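Local coordinates for PTS EIIA type-4 domain-containing protein (Streptococcus agalactiae NEM316, PDB 4TKZ), which probably acts as an EIIA component of the sugar phosphotransferase system, relaying a phosphoryl group during carbohydrate uptake, at residues 1-9 and 99-109; 88-99 and 115-124. One frame throughout, in Å; residues are numbered along the deposited sequence.

Interaction 1 of 2, residues 1-9 and 99-109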
loop_
_atom_site.group_PDB
_atom_site.type_symbol
_atom_site.label_atom_id
_atom_site.label_comp_id
_atom_site.label_asym_id
_atom_site.label_seq_id
_atom_site.Cartn_x
_atom_site.Cartn_y
_atom_site.Cartn_z
ATOM N N MET A 1 15.778 -16.446 -10.673
ATOM C CA MET A 1 15.045 -15.671 -9.681
ATOM C C MET A 1 14.246 -14.551 -10.343
ATOM O O MET A 1 14.580 -14.100 -11.444
ATOM C CB MET A 1 16.017 -15.070 -8.665
ATOM C CG MET A 1 16.794 -13.856 -9.170
ATOM S SD MET A 1 18.185 -14.212 -10.274
ATOM C CE MET A 1 19.291 -15.076 -9.158
ATOM N N ILE A 2 13.181 -14.115 -9.682
ATOM C CA ILE A 2 12.496 -12.887 -10.075
ATOM C C ILE A 2 12.781 -11.839 -9.012
ATOM O O ILE A 2 12.399 -12.011 -7.854
ATOM C CB ILE A 2 10.975 -13.097 -10.207
ATOM C CG1 ILE A 2 10.670 -14.032 -11.381
ATOM C CG2 ILE A 2 10.264 -11.763 -10.397
ATOM C CD1 ILE A 2 9.285 -14.680 -11.336
ATOM N N LYS A 3 13.480 -10.770 -9.384
ATOM C CA LYS A 3 13.799 -9.714 -8.427
ATOM C C LYS A 3 12.622 -8.752 -8.254
ATOM O O LYS A 3 12.002 -8.331 -9.234
ATOM C CB LYS A 3 15.062 -8.949 -8.852
ATOM C CG LYS A 3 15.454 -7.861 -7.861
ATOM C CD LYS A 3 16.770 -7.204 -8.204
ATOM C CE LYS A 3 17.039 -6.034 -7.275
ATOM N NZ LYS A 3 18.474 -5.615 -7.307
ATOM N N ILE A 4 12.314 -8.413 -7.003
ATOM C CA ILE A 4 11.208 -7.506 -6.687
ATOM C C ILE A 4 11.749 -6.150 -6.268
ATOM O O ILE A 4 12.530 -6.055 -5.321
ATOM C CB ILE A 4 10.334 -8.096 -5.548
ATOM C CG1 ILE A 4 9.709 -9.407 -6.005
ATOM C CG2 ILE A 4 9.231 -7.118 -5.119
ATOM C CD1 ILE A 4 8.989 -10.162 -4.895
ATOM N N ILE A 5 11.336 -5.101 -6.976
ATOM C CA ILE A 5 11.798 -3.764 -6.653
ATOM C C ILE A 5 10.613 -2.876 -6.328
ATOM O O ILE A 5 9.679 -2.733 -7.129
ATOM C CB ILE A 5 12.585 -3.156 -7.831
ATOM C CG1 ILE A 5 13.727 -4.085 -8.226
ATOM C CG2 ILE A 5 13.129 -1.773 -7.471
ATOM C CD1 ILE A 5 14.562 -3.559 -9.424
ATOM N N ILE A 6 10.660 -2.270 -5.150
ATOM C CA ILE A 6 9.606 -1.374 -4.702
ATOM C C ILE A 6 10.050 0.080 -4.813
ATOM O O ILE A 6 11.025 0.494 -4.162
ATOM C CB ILE A 6 9.244 -1.661 -3.236
ATOM C CG1 ILE A 6 8.823 -3.122 -3.052
ATOM C CG2 ILE A 6 8.112 -0.745 -2.768
ATOM C CD1 ILE A 6 8.626 -3.519 -1.582
ATOM N N VAL A 7 9.341 0.854 -5.633
ATOM C CA VAL A 7 9.633 2.275 -5.775
ATOM C C VAL A 7 8.410 3.085 -5.391
ATOM O O VAL A 7 7.340 2.912 -5.978
ATOM C CB VAL A 7 10.023 2.635 -7.227
ATOM C CG1 VAL A 7 10.707 3.989 -7.254
ATOM C CG2 VAL A 7 10.912 1.560 -7.809
ATOM N N ALA A 8 8.550 3.968 -4.405
ATOM C CA ALA A 8 7.406 4.752 -3.952
ATOM C C ALA A 8 7.818 6.040 -3.250
ATOM O O ALA A 8 8.960 6.190 -2.826
ATOM C CB ALA A 8 6.509 3.896 -3.035
ATOM N N HIS A 9 6.865 6.964 -3.150
ATOM C CA HIS A 9 7.061 8.260 -2.513
ATOM C C HIS A 9 7.385 8.152 -1.024
ATOM O O HIS A 9 6.787 7.347 -0.300
ATOM C CB HIS A 9 5.789 9.103 -2.673
ATOM C CG HIS A 9 5.521 9.549 -4.081
ATOM N ND1 HIS A 9 4.855 8.761 -4.997
ATOM C CD2 HIS A 9 5.806 10.708 -4.718
ATOM C CE1 HIS A 9 4.761 9.411 -6.145
ATOM N NE2 HIS A 9 5.324 10.597 -5.999
ATOM N N ALA A 99 3.694 -11.606 -4.717
ATOM C CA ALA A 99 4.905 -11.672 -5.526
ATOM C C ALA A 99 5.960 -12.510 -4.807
ATOM O O ALA A 99 6.589 -13.394 -5.406
ATOM C CB ALA A 99 5.430 -10.275 -5.834
ATOM N N VAL A 100 6.128 -12.245 -3.514
ATOM C CA VAL A 100 7.122 -12.944 -2.709
ATOM C C VAL A 100 6.792 -14.431 -2.579
ATOM O O VAL A 100 7.640 -15.295 -2.802
ATOM C CB VAL A 100 7.227 -12.319 -1.311
ATOM C CG1 VAL A 100 8.013 -13.234 -0.359
ATOM C CG2 VAL A 100 7.857 -10.929 -1.389
ATOM N N LEU A 101 5.550 -14.733 -2.232
ATOM C CA LEU A 101 5.184 -16.124 -1.975
ATOM C C LEU A 101 4.995 -16.975 -3.237
ATOM O O LEU A 101 5.038 -18.203 -3.170
ATOM C CB LEU A 101 3.945 -16.193 -1.083
ATOM C CG LEU A 101 4.145 -15.673 0.341
ATOM C CD1 LEU A 101 2.803 -15.531 1.043
ATOM C CD2 LEU A 101 5.081 -16.590 1.131
ATOM N N SER A 102 4.808 -16.339 -4.390
ATOM C CA SER A 102 4.520 -17.101 -5.606
ATOM C C SER A 102 5.618 -17.081 -6.669
ATOM O O SER A 102 5.591 -17.894 -7.598
ATOM C CB SER A 102 3.193 -16.650 -6.227
ATOM O OG SER A 102 2.087 -17.119 -5.478
ATOM N N ARG A 103 6.575 -16.166 -6.551
ATOM C CA ARG A 103 7.584 -16.010 -7.607
ATOM C C ARG A 103 8.390 -17.287 -7.846
ATOM O O ARG A 103 8.852 -17.551 -8.967
ATOM C CB ARG A 103 8.529 -14.856 -7.290
ATOM C CG ARG A 103 9.320 -15.031 -6.003
ATOM C CD ARG A 103 10.245 -13.846 -5.794
ATOM N NE ARG A 103 10.835 -13.836 -4.459
ATOM C CZ ARG A 103 11.839 -13.040 -4.112
ATOM N NH1 ARG A 103 12.353 -12.199 -5.005
ATOM N NH2 ARG A 103 12.329 -13.086 -2.888
ATOM N N THR A 104 8.550 -18.065 -6.780
ATOM C CA THR A 104 9.229 -19.357 -6.802
ATOM C C THR A 104 8.601 -20.329 -7.810
ATOM O O THR A 104 9.289 -21.196 -8.364
ATOM C CB THR A 104 9.239 -19.976 -5.371
ATOM O OG1 THR A 104 10.548 -19.846 -4.802
ATOM C CG2 THR A 104 8.827 -21.440 -5.374
ATOM N N MET A 105 7.302 -20.167 -8.060
ATOM C CA MET A 105 6.574 -21.036 -8.980
ATOM C C MET A 105 6.888 -20.745 -10.439
ATOM O O MET A 105 6.536 -21.536 -11.316
ATOM C CB MET A 105 5.066 -20.873 -8.800
ATOM C CG MET A 105 4.531 -21.204 -7.424
ATOM S SD MET A 105 2.803 -20.687 -7.288
ATOM C CE MET A 105 2.561 -20.858 -5.522
ATOM N N PHE A 106 7.528 -19.610 -10.709
ATOM C CA PHE A 106 7.649 -19.147 -12.087
ATOM C C PHE A 106 9.068 -18.809 -12.509
ATOM O O PHE A 106 9.819 -18.180 -11.766
ATOM C CB PHE A 106 6.747 -17.931 -12.326
ATOM C CG PHE A 106 5.302 -18.179 -12.015
ATOM C CD1 PHE A 106 4.489 -18.850 -12.919
ATOM C CD2 PHE A 106 4.757 -17.746 -10.817
ATOM C CE1 PHE A 106 3.156 -19.082 -12.631
ATOM C CE2 PHE A 106 3.425 -17.974 -10.521
ATOM C CZ PHE A 106 2.623 -18.643 -11.433
ATOM N N GLU A 107 9.422 -19.236 -13.716
ATOM C CA GLU A 107 10.673 -18.826 -14.334
ATOM C C GLU A 107 10.603 -17.358 -14.736
ATOM O O GLU A 107 11.552 -16.597 -14.524
ATOM C CB GLU A 107 10.954 -19.669 -15.575
ATOM C CG GLU A 107 11.560 -21.031 -15.299
ATOM C CD GLU A 107 12.562 -21.419 -16.366
ATOM O OE1 GLU A 107 13.102 -22.544 -16.304
ATOM O OE2 GLU A 107 12.809 -20.588 -17.267
ATOM N N HIS A 108 9.467 -16.968 -15.310
ATOM C CA HIS A 108 9.319 -15.643 -15.902
ATOM C C HIS A 108 8.303 -14.768 -15.184
ATOM O O HIS A 108 7.215 -15.223 -14.847
ATOM C CB HIS A 108 8.919 -15.770 -17.372
ATOM C CG HIS A 108 9.968 -16.406 -18.229
ATOM N ND1 HIS A 108 10.916 -15.674 -18.909
ATOM C CD2 HIS A 108 10.218 -17.706 -18.512
ATOM C CE1 HIS A 108 11.706 -16.497 -19.579
ATOM N NE2 HIS A 108 11.303 -17.735 -19.354
ATOM N N VAL A 109 8.661 -13.501 -14.993
ATOM C CA VAL A 109 7.781 -12.527 -14.353
ATOM C C VAL A 109 6.443 -12.367 -15.100
ATOM O O VAL A 109 5.425 -12.045 -14.488
ATOM C CB VAL A 109 8.490 -11.156 -14.178
ATOM C CG1 VAL A 109 8.776 -10.509 -15.533
ATOM C CG2 VAL A 109 7.664 -10.227 -13.294
#
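Ile2 packs into the bend of residues 103-109, against Arg103, Phe106 and Val109. Its CG1 is anti to the carbonyl carbon (chi1 -67°), and from there the extended side chain carries CD1 into the bend. The methyl sits against backbone more than side chains: Ile2 CD1 is 3.6 Å from Phe106 O, 3.7 Å from Arg103 O and 3.9 Å from Val109 N. Its other branch touches Val109, CG2 to CG2 at 4.2 Å, the two side chains meeting at a slant. The backbone of the same residue supplies the polar link, with Arg103 NH1 donating to Ile2 O over 2.9 Å. This bond is bent at the hydrogen (146°), yet the oxygen lies close to the guanidinium plane. Arg103 gets there by a first torsion that places CG between the backbone N and the carbonyl carbon, followed by an extended chain to NE. The guanidinium also serves the carbonyl oxygens of Glu28, through NH2, and Tyr29, through NH1, so three backbone acceptors from two chain segments fix its rotation. Lys3 turns its side chain to the other side of the strand and forms a salt bridge with Glu51; its CA lies near the plane of the guanidinium, at the edge, without close contact. Ile4 returns to the helix side: its CD1 lies 3.7 Å from Ala99 CB and 3.8 Å from Val100 CG2, the Ile4 and Val100 side chains crossing at about a right angle, while covering one face of the Arg103 guanidinium at 3.9 Å from NH1. Farther along, strand 3-9 diverges from this helix end. The contact is a helix-on-sheet packing of a parallel alpha/beta fold: strand 3-9 runs between strands 30-35 and 57-62, Ala99 and Val109 also rest on Leu59, and Leu112 of helix 110-122 touches Arg103.

Interaction 2 of 2, residues 88-99 and 115-124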
loop_
_atom_site.group_PDB
_atom_site.type_symbol
_atom_site.label_atom_id
_atom_site.label_comp_id
_atom_site.label_asym_id
_atom_site.label_seq_id
_atom_site.Cartn_x
_atom_site.Cartn_y
_atom_site.Cartn_z
ATOM N N LEU A 88 4.088 -2.413 -12.099
ATOM C CA LEU A 88 2.722 -2.252 -11.606
ATOM C C LEU A 88 2.584 -0.983 -10.766
ATOM O O LEU A 88 3.532 -0.573 -10.093
ATOM C CB LEU A 88 2.291 -3.458 -10.749
ATOM C CG LEU A 88 2.506 -4.871 -11.284
ATOM C CD1 LEU A 88 1.816 -5.903 -10.364
ATOM C CD2 LEU A 88 1.990 -4.984 -12.710
ATOM N N SER A 89 1.407 -0.357 -10.824
ATOM C CA SER A 89 1.020 0.661 -9.850
ATOM C C SER A 89 0.000 0.040 -8.890
ATOM O O SER A 89 -0.442 -1.090 -9.108
ATOM C CB SER A 89 0.407 1.874 -10.532
ATOM O OG SER A 89 -0.769 1.521 -11.234
ATOM N N GLY A 90 -0.361 0.776 -7.838
ATOM C CA GLY A 90 -1.414 0.354 -6.917
ATOM C C GLY A 90 -0.929 -0.514 -5.775
ATOM O O GLY A 90 -1.714 -1.236 -5.166
ATOM N N LEU A 91 0.370 -0.436 -5.486
ATOM C CA LEU A 91 1.020 -1.328 -4.524
ATOM C C LEU A 91 0.298 -1.388 -3.185
ATOM O O LEU A 91 0.109 -0.360 -2.532
ATOM C CB LEU A 91 2.471 -0.888 -4.291
ATOM C CG LEU A 91 3.208 -1.538 -3.116
ATOM C CD1 LEU A 91 3.315 -3.049 -3.312
ATOM C CD2 LEU A 91 4.588 -0.927 -2.954
ATOM N N ASN A 92 -0.131 -2.590 -2.812
ATOM C CA ASN A 92 -0.651 -2.862 -1.456
ATOM C C ASN A 92 0.072 -4.065 -0.861
ATOM O O ASN A 92 0.902 -4.668 -1.532
ATOM C CB ASN A 92 -2.186 -2.986 -1.412
ATOM C CG ASN A 92 -2.734 -4.056 -2.338
ATOM O OD1 ASN A 92 -2.045 -5.011 -2.683
ATOM N ND2 ASN A 92 -4.010 -3.910 -2.718
ATOM N N LEU A 93 -0.194 -4.432 0.393
ATOM C CA LEU A 93 0.579 -5.533 0.958
ATOM C C LEU A 93 0.230 -6.853 0.269
ATOM O O LEU A 93 1.070 -7.745 0.172
ATOM C CB LEU A 93 0.441 -5.616 2.491
ATOM C CG LEU A 93 1.319 -6.620 3.258
ATOM C CD1 LEU A 93 2.787 -6.451 2.961
ATOM C CD2 LEU A 93 1.087 -6.504 4.777
ATOM N N SER A 94 -0.999 -6.969 -0.228
ATOM C CA SER A 94 -1.416 -8.157 -0.971
ATOM C C SER A 94 -0.542 -8.362 -2.208
ATOM O O SER A 94 -0.121 -9.487 -2.501
ATOM C CB SER A 94 -2.874 -8.023 -1.422
ATOM O OG SER A 94 -3.771 -8.150 -0.333
ATOM N N MET A 95 -0.302 -7.274 -2.926
ATOM C CA MET A 95 0.531 -7.301 -4.132
ATOM C C MET A 95 1.921 -7.821 -3.772
ATOM O O MET A 95 2.459 -8.719 -4.432
ATOM C CB MET A 95 0.616 -5.897 -4.739
ATOM C CG MET A 95 1.294 -5.850 -6.082
ATOM S SD MET A 95 1.316 -4.180 -6.737
ATOM C CE MET A 95 -0.379 -4.010 -7.288
ATOM N N LEU A 96 2.485 -7.280 -2.696
ATOM C CA LEU A 96 3.835 -7.650 -2.269
ATOM C C LEU A 96 3.920 -9.087 -1.777
ATOM O O LEU A 96 4.831 -9.833 -2.147
ATOM C CB LEU A 96 4.328 -6.701 -1.169
ATOM C CG LEU A 96 5.748 -6.945 -0.663
ATOM C CD1 LEU A 96 6.775 -7.018 -1.816
ATOM C CD2 LEU A 96 6.122 -5.840 0.318
ATOM N N MET A 97 2.977 -9.484 -0.932
ATOM C CA MET A 97 3.018 -10.835 -0.393
ATOM C C MET A 97 2.868 -11.870 -1.510
ATOM O O MET A 97 3.560 -12.888 -1.521
ATOM C CB MET A 97 1.948 -11.022 0.687
ATOM C CG MET A 97 2.174 -10.201 1.970
ATOM S SD MET A 97 3.806 -10.391 2.731
ATOM C CE MET A 97 3.823 -12.167 3.006
ATOM N N GLU A 98 1.990 -11.598 -2.467
ATOM C CA GLU A 98 1.779 -12.544 -3.564
ATOM C C GLU A 98 3.037 -12.717 -4.404
ATOM O O GLU A 98 3.408 -13.838 -4.764
ATOM C CB GLU A 98 0.629 -12.097 -4.470
ATOM C CG GLU A 98 0.155 -13.215 -5.411
ATOM C CD GLU A 98 -0.472 -14.378 -4.642
ATOM O OE1 GLU A 98 -1.633 -14.245 -4.227
ATOM O OE2 GLU A 98 0.195 -15.418 -4.450
ATOM N N ALA A 99 3.694 -11.606 -4.717
ATOM C CA ALA A 99 4.905 -11.672 -5.526
ATOM C C ALA A 99 5.960 -12.510 -4.807
ATOM O O ALA A 99 6.589 -13.394 -5.406
ATOM C CB ALA A 99 5.430 -10.275 -5.834
ATOM N N LYS A 115 -1.277 -13.326 -11.422
ATOM C CA LYS A 115 -1.643 -13.763 -10.078
ATOM C C LYS A 115 -1.481 -12.615 -9.083
ATOM O O LYS A 115 -2.269 -12.467 -8.152
ATOM C CB LYS A 115 -0.748 -14.930 -9.680
ATOM C CG LYS A 115 -1.156 -15.645 -8.426
ATOM C CD LYS A 115 -0.570 -17.049 -8.432
ATOM C CE LYS A 115 -0.768 -17.704 -9.796
ATOM N NZ LYS A 115 -0.080 -19.019 -9.901
ATOM N N VAL A 116 -0.452 -11.798 -9.290
ATOM C CA VAL A 116 -0.160 -10.689 -8.389
ATOM C C VAL A 116 -1.256 -9.629 -8.478
ATOM O O VAL A 116 -1.712 -9.103 -7.465
ATOM C CB VAL A 116 1.228 -10.084 -8.702
ATOM C CG1 VAL A 116 1.405 -8.750 -8.016
ATOM C CG2 VAL A 116 2.335 -11.057 -8.281
ATOM N N ILE A 117 -1.685 -9.339 -9.700
ATOM C CA ILE A 117 -2.755 -8.380 -9.951
ATOM C C ILE A 117 -4.060 -8.842 -9.324
ATOM O O ILE A 117 -4.774 -8.073 -8.661
ATOM C CB ILE A 117 -2.993 -8.228 -11.466
ATOM C CG1 ILE A 117 -1.795 -7.564 -12.140
ATOM C CG2 ILE A 117 -4.270 -7.432 -11.727
ATOM C CD1 ILE A 117 -1.500 -6.194 -11.611
ATOM N N THR A 118 -4.377 -10.106 -9.562
ATOM C CA THR A 118 -5.594 -10.704 -9.028
ATOM C C THR A 118 -5.632 -10.562 -7.516
ATOM O O THR A 118 -6.632 -10.098 -6.957
ATOM C CB THR A 118 -5.680 -12.191 -9.408
ATOM O OG1 THR A 118 -5.809 -12.309 -10.832
ATOM C CG2 THR A 118 -6.865 -12.861 -8.716
ATOM N N SER A 119 -4.544 -10.951 -6.855
ATOM C CA SER A 119 -4.489 -10.892 -5.396
ATOM C C SER A 119 -4.586 -9.454 -4.890
ATOM O O SER A 119 -5.195 -9.204 -3.851
ATOM C CB SER A 119 -3.219 -11.568 -4.869
ATOM O OG SER A 119 -3.300 -12.980 -4.993
ATOM N N SER A 120 -3.989 -8.518 -5.630
ATOM C CA SER A 120 -4.008 -7.106 -5.258
ATOM C C SER A 120 -5.439 -6.601 -5.175
ATOM O O SER A 120 -5.826 -5.916 -4.218
ATOM C CB SER A 120 -3.199 -6.265 -6.266
ATOM O OG SER A 120 -1.890 -6.770 -6.401
ATOM N N HIS A 121 -6.233 -6.972 -6.170
ATOM C CA HIS A 121 -7.633 -6.594 -6.234
ATOM C C HIS A 121 -8.451 -7.328 -5.173
ATOM O O HIS A 121 -9.298 -6.732 -4.508
ATOM C CB HIS A 121 -8.193 -6.927 -7.616
ATOM C CG HIS A 121 -7.817 -5.941 -8.674
ATOM N ND1 HIS A 121 -8.311 -4.656 -8.694
ATOM C CD2 HIS A 121 -7.016 -6.054 -9.760
ATOM C CE1 HIS A 121 -7.823 -4.016 -9.743
ATOM N NE2 HIS A 121 -7.028 -4.840 -10.402
ATOM N N GLU A 122 -8.199 -8.623 -5.026
ATOM C CA GLU A 122 -8.952 -9.431 -4.080
ATOM C C GLU A 122 -8.695 -9.003 -2.641
ATOM O O GLU A 122 -9.486 -9.303 -1.745
ATOM C CB GLU A 122 -8.626 -10.920 -4.271
ATOM C CG GLU A 122 -9.131 -11.482 -5.591
ATOM C CD GLU A 122 -8.769 -12.934 -5.796
ATOM O OE1 GLU A 122 -7.664 -13.337 -5.382
ATOM O OE2 GLU A 122 -9.593 -13.672 -6.378
ATOM N N GLY A 123 -7.590 -8.300 -2.417
ATOM C CA GLY A 123 -7.221 -7.865 -1.079
ATOM C C GLY A 123 -7.932 -6.604 -0.608
ATOM O O GLY A 123 -7.848 -6.234 0.565
ATOM N N ILE A 124 -8.613 -5.931 -1.529
ATOM C CA ILE A 124 -9.364 -4.715 -1.214
ATOM C C ILE A 124 -10.777 -5.111 -0.828
ATOM O O ILE A 124 -11.583 -5.490 -1.676
ATOM C CB ILE A 124 -9.414 -3.763 -2.424
ATOM C CG1 ILE A 124 -7.997 -3.333 -2.803
ATOM C CG2 ILE A 124 -10.246 -2.520 -2.105
ATOM C CD1 ILE A 124 -7.911 -2.622 -4.163
#
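Val116 O takes two hydrogen bonds from Ser120, one from the backbone N and one from OG (2.6 Å), which reach it from opposite faces of the carbonyl plane. Held in this way, Ser120 OG lies against the methionine opposite, 3.1 Å from Met95 CB. The Met95 chain is bent at its last torsion (chi3 -76°), bringing CE back beside the same hydroxyl. Met95 CG meets Val116 CG1 at 3.5 Å, a tight carbon pair, and the other branch, Val116 CG2, lies on Ala99. Asn92 ties the helix start across the interface: OD1 caps helix 93-99 by accepting from Met95 N at 2.9 Å, while ND2 donates almost straight (164°) to Ser120 O at 3.1 Å and also reaches Gly90 O of the second subunit. Ser94 CB lies against Ser119 O, and its OG is 3.5 Å from Gly123 CA. The axes of 93-99 and 115-122 approach to 7.7 Å, roughly antiparallel (145°), consistent with the small Ser94, Ala99, Ser119 and Ser120 between them. Glu98 CG, anti to the backbone N, comes alongside Lys115 O; a bend at chi2 turns its carboxylate aside, and OE2 is hydrogen-bonded to Ser102 OG. On the sheet side, Leu88 CD1 touches Ile117 CD1 at 3.6 Å and also meets Val116 CG1. Helix 110-122 therefore covers both helix 93-102 and strand 84-89, where the sheet continues into an antiparallel strand of the second subunit.

In the fold
Helix 93-102 joins the two contacts, whose centres lie 11 Å apart. Ala99 is shared, facing Ile4 in interaction 1 and Val116 in interaction 2, so the helix is wedged between strand 3-9 and helix 110-122. The contacts also meet directly: Ile6 CG2 is 3.5 Å from Leu91 CD2, and Lys115 packs against Phe106. Interaction 1 lies at the start of strand 3-9, whereas His9, whose ND1 is hydrogen-bonded to Asp63, lies at its other end; in mannose-type EIIA relatives a histidine at the end of the first strand carries the phosphoryl group, and His9 probably corresponds to it. Interaction 2 borders the second subunit, and Ser94 is about 3 Å from a bound glycerol, probably from crystallisation.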